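Local coordinates for cell division control protein 45 cdc45 putative (Entamoeba histolytica, PDB 6CC2) that probably acts in eukaryotic DNA replication, as Cdc45 of the CMG helicase does, and may switch between conformations to regulate that process, at residues 57-69 / 82-95. Numbering follows the deposited sequence. Where two conformers were deposited one is given.
Sequences PVNNYETLSRVFK and FIDCAGSIDVSELL
Phe-82, near the C-terminal end of a central strand in a parallel, Rossmann-like alpha/beta sheet, takes Leu-64 CD1 of helix 61-69 over one ring face. Its ring edge receives Phe-68 CD1, 4.2 Å from Phe-82 CZ, while Tyr-28 of the neighbouring strand 24-29 packs edge-to-face against Phe-82. After the strand, Cys-85 SG touches the same Leu-64 methyl, CD1, at 3.9 Å. The backbone N of Ala-86 then approaches the Tyr-61 ring edge in its plane and donates to Tyr-61 OH (2.8 Å, N-H...O angle 158°), tying the phenol to the start of a type I turn. That turn ends at Ile-89, whose CD1 lies over one face of the tyrosine ring in a CH-pi contact, 3.5 Å from the centroid, so the ring is held both at its hydroxyl and across a face. In helix 91-95, whose axis crosses that of helix 61-69 at -64°, Leu-94 CD2 meets Leu-64 CD2 at 4.2 Å, and a water links Leu-94 O to Ser-65 OG. Leu-95, its CG anti to the carbonyl carbon (chi1 -55°), spreads both methyls over one side of helix 61-69: CD2 rests 3.7 Å from Ser-65 CA, and CD1 sits over the centre of the Phe-68 ring, 3.9 Å from its centroid.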
# COMPACT_ATOMS: atom_id res chain seq x y z
N PRO A 57 14.40 -6.94 3.23
CA PRO A 57 12.95 -6.72 3.43
C PRO A 57 12.58 -6.93 4.89
O PRO A 57 12.80 -8.01 5.43
CB PRO A 57 12.29 -7.75 2.51
CG PRO A 57 13.35 -8.13 1.52
CD PRO A 57 14.65 -8.07 2.32
N VAL A 58 12.02 -5.91 5.52
CA VAL A 58 11.65 -5.98 6.94
C VAL A 58 10.15 -5.80 7.08
O VAL A 58 9.56 -4.91 6.45
CB VAL A 58 12.39 -4.92 7.79
CG1 VAL A 58 13.88 -5.26 7.85
CG2 VAL A 58 12.15 -3.50 7.24
N ASN A 59 9.55 -6.62 7.95
CA ASN A 59 8.12 -6.62 8.20
C ASN A 59 7.74 -5.95 9.52
O ASN A 59 6.56 -5.68 9.73
CB ASN A 59 7.59 -8.07 8.19
CG ASN A 59 8.34 -8.99 9.16
OD1 ASN A 59 9.57 -8.91 9.33
ND2 ASN A 59 7.59 -9.90 9.79
N ASN A 60 8.71 -5.69 10.41
CA ASN A 60 8.46 -5.04 11.69
C ASN A 60 9.81 -4.57 12.24
O ASN A 60 10.87 -4.88 11.68
CB ASN A 60 7.72 -5.96 12.65
CG ASN A 60 8.46 -7.26 12.89
OD1 ASN A 60 9.64 -7.26 13.32
ND2 ASN A 60 7.79 -8.39 12.63
N TYR A 61 9.76 -3.84 13.36
CA TYR A 61 11.00 -3.30 13.89
C TYR A 61 11.84 -4.33 14.62
O TYR A 61 13.06 -4.13 14.78
CB TYR A 61 10.72 -2.11 14.81
CG TYR A 61 10.31 -0.88 14.05
CD1 TYR A 61 11.16 -0.29 13.14
CD2 TYR A 61 9.07 -0.30 14.24
CE1 TYR A 61 10.80 0.83 12.43
CE2 TYR A 61 8.68 0.83 13.54
CZ TYR A 61 9.57 1.40 12.63
OH TYR A 61 9.20 2.50 11.90
N GLU A 62 11.23 -5.42 15.09
CA GLU A 62 12.01 -6.49 15.69
C GLU A 62 12.96 -7.10 14.67
O GLU A 62 14.13 -7.37 14.97
CB GLU A 62 11.08 -7.56 16.27
CG GLU A 62 10.06 -7.04 17.26
CD GLU A 62 9.23 -8.16 17.86
OE1 GLU A 62 9.74 -9.30 17.97
OE2 GLU A 62 8.06 -7.91 18.22
N THR A 63 12.45 -7.38 13.46
CA THR A 63 13.28 -7.93 12.40
C THR A 63 14.38 -6.94 12.00
O THR A 63 15.56 -7.31 11.89
CB THR A 63 12.42 -8.27 11.18
OG1 THR A 63 11.51 -9.32 11.55
CG2 THR A 63 13.28 -8.73 10.01
N LEU A 64 13.99 -5.68 11.80
CA LEU A 64 14.97 -4.64 11.49
C LEU A 64 16.09 -4.65 12.52
O LEU A 64 17.28 -4.68 12.16
CB LEU A 64 14.27 -3.28 11.43
CG LEU A 64 15.17 -2.12 10.96
CD1 LEU A 64 14.35 -1.02 10.28
CD2 LEU A 64 15.95 -1.52 12.11
N SER A 65 15.74 -4.65 13.80
CA SER A 65 16.75 -4.60 14.86
C SER A 65 17.64 -5.83 14.84
O SER A 65 18.86 -5.74 15.02
CB SER A 65 16.07 -4.44 16.21
OG SER A 65 17.04 -4.33 17.24
N ARG A 66 17.05 -7.01 14.60
CA ARG A 66 17.82 -8.25 14.63
C ARG A 66 18.81 -8.32 13.48
O ARG A 66 19.96 -8.71 13.68
CB ARG A 66 16.87 -9.44 14.61
CG ARG A 66 16.24 -9.74 15.97
CD ARG A 66 15.44 -11.04 15.97
NE ARG A 66 15.02 -11.43 17.31
CZ ARG A 66 13.78 -11.32 17.79
NH1 ARG A 66 12.80 -10.82 17.04
NH2 ARG A 66 13.52 -11.71 19.03
N VAL A 67 18.37 -7.96 12.26
CA VAL A 67 19.30 -8.00 11.13
C VAL A 67 20.39 -6.96 11.30
O VAL A 67 21.57 -7.23 11.05
CB VAL A 67 18.54 -7.80 9.80
CG1 VAL A 67 19.53 -7.65 8.65
CG2 VAL A 67 17.58 -8.94 9.55
N PHE A 68 20.02 -5.74 11.72
CA PHE A 68 21.01 -4.70 11.97
C PHE A 68 22.09 -5.20 12.92
O PHE A 68 23.28 -5.11 12.63
CB PHE A 68 20.33 -3.45 12.51
CG PHE A 68 21.25 -2.25 12.63
CD1 PHE A 68 21.47 -1.42 11.54
CD2 PHE A 68 21.87 -1.94 13.83
CE1 PHE A 68 22.29 -0.31 11.65
CE2 PHE A 68 22.71 -0.84 13.94
CZ PHE A 68 22.91 -0.03 12.85
N LYS A 69 21.67 -5.80 14.05
CA LYS A 69 22.64 -6.28 15.02
C LYS A 69 23.53 -7.37 14.43
O LYS A 69 24.74 -7.40 14.67
CB LYS A 69 21.93 -6.80 16.27
CG LYS A 69 22.89 -7.24 17.37
CD LYS A 69 22.16 -7.87 18.54
CE LYS A 69 23.14 -8.21 19.67
NZ LYS A 69 22.48 -8.96 20.77
N PHE A 82 17.05 3.11 5.68
CA PHE A 82 15.76 2.63 6.14
C PHE A 82 14.70 3.31 5.28
O PHE A 82 14.63 4.55 5.24
CB PHE A 82 15.56 2.96 7.62
CG PHE A 82 16.59 2.33 8.53
CD1 PHE A 82 17.08 1.05 8.29
CD2 PHE A 82 17.07 3.02 9.62
CE1 PHE A 82 18.02 0.47 9.13
CE2 PHE A 82 18.01 2.44 10.47
CZ PHE A 82 18.48 1.15 10.22
N ILE A 83 13.91 2.50 4.57
CA ILE A 83 12.95 3.01 3.59
C ILE A 83 11.52 2.80 4.08
O ILE A 83 11.08 1.66 4.27
CB ILE A 83 13.18 2.34 2.22
CG1 ILE A 83 14.59 2.65 1.72
CG2 ILE A 83 12.12 2.79 1.21
CD1 ILE A 83 14.96 1.93 0.43
N ASP A 84 10.81 3.93 4.24
CA ASP A 84 9.39 3.99 4.66
C ASP A 84 9.18 3.41 6.05
O ASP A 84 8.10 2.98 6.40
CB ASP A 84 8.45 3.36 3.63
CG ASP A 84 7.21 4.24 3.34
OD1 ASP A 84 7.14 5.38 3.86
OD2 ASP A 84 6.31 3.80 2.58
N CYS A 85 10.23 3.43 6.87
CA CYS A 85 10.15 3.10 8.27
C CYS A 85 11.28 3.82 9.00
O CYS A 85 12.17 4.40 8.37
CB CYS A 85 10.24 1.59 8.51
SG CYS A 85 11.79 0.83 7.95
N ALA A 86 11.19 3.80 10.33
CA ALA A 86 12.22 4.24 11.27
C ALA A 86 12.24 5.74 11.53
O ALA A 86 12.74 6.17 12.57
CB ALA A 86 13.61 3.82 10.79
N GLY A 87 11.70 6.55 10.62
CA GLY A 87 11.78 7.99 10.81
C GLY A 87 11.05 8.50 12.04
O GLY A 87 11.45 9.50 12.63
N SER A 88 9.95 7.84 12.42
CA SER A 88 9.12 8.33 13.51
C SER A 88 9.30 7.56 14.81
O SER A 88 8.57 7.81 15.78
CB SER A 88 7.65 8.32 13.09
OG SER A 88 7.47 9.26 12.02
N ILE A 89 10.30 6.68 14.90
CA ILE A 89 10.61 6.02 16.15
C ILE A 89 11.98 6.49 16.64
O ILE A 89 12.76 7.07 15.89
CB ILE A 89 10.57 4.50 16.03
CG1 ILE A 89 11.65 4.01 15.08
CG2 ILE A 89 9.20 4.04 15.56
CD1 ILE A 89 11.90 2.50 15.17
N ASP A 90 12.28 6.20 17.90
CA ASP A 90 13.55 6.57 18.52
C ASP A 90 14.59 5.55 18.06
O ASP A 90 14.81 4.53 18.71
CB ASP A 90 13.41 6.63 20.03
CG ASP A 90 14.64 7.19 20.72
OD1 ASP A 90 15.69 7.32 20.06
OD2 ASP A 90 14.55 7.51 21.93
N VAL A 91 15.25 5.85 16.93
CA VAL A 91 16.15 4.90 16.29
C VAL A 91 17.34 4.58 17.19
O VAL A 91 17.75 3.42 17.30
CB VAL A 91 16.63 5.46 14.94
CG1 VAL A 91 17.82 4.65 14.42
CG2 VAL A 91 15.52 5.45 13.94
N SER A 92 17.92 5.59 17.84
CA SER A 92 19.05 5.35 18.73
C SER A 92 18.67 4.40 19.85
O SER A 92 19.46 3.53 20.24
CB SER A 92 19.56 6.68 19.30
OG SER A 92 20.64 6.47 20.18
N GLU A 93 17.46 4.55 20.40
CA GLU A 93 17.01 3.65 21.45
C GLU A 93 16.84 2.23 20.93
O GLU A 93 17.18 1.26 21.62
CB GLU A 93 15.70 4.17 22.04
CG GLU A 93 15.08 3.29 23.11
CD GLU A 93 13.88 3.94 23.76
OE1 GLU A 93 13.94 4.23 24.98
OE2 GLU A 93 12.87 4.18 23.06
N LEU A 94 16.33 2.09 19.71
CA LEU A 94 16.07 0.77 19.15
C LEU A 94 17.38 0.02 18.91
O LEU A 94 17.53 -1.13 19.33
CB LEU A 94 15.27 0.89 17.86
CG LEU A 94 14.94 -0.43 17.15
CD1 LEU A 94 13.95 -1.23 17.99
CD2 LEU A 94 14.41 -0.20 15.76
N LEU A 95 18.34 0.68 18.27
CA LEU A 95 19.51 -0.01 17.75
C LEU A 95 20.79 0.21 18.55
O LEU A 95 21.72 -0.58 18.39
CB LEU A 95 19.77 0.41 16.30
CG LEU A 95 18.59 0.23 15.36
CD1 LEU A 95 18.91 0.80 13.98
CD2 LEU A 95 18.19 -1.23 15.25
O HOH W 1 16.20 -3.48 19.51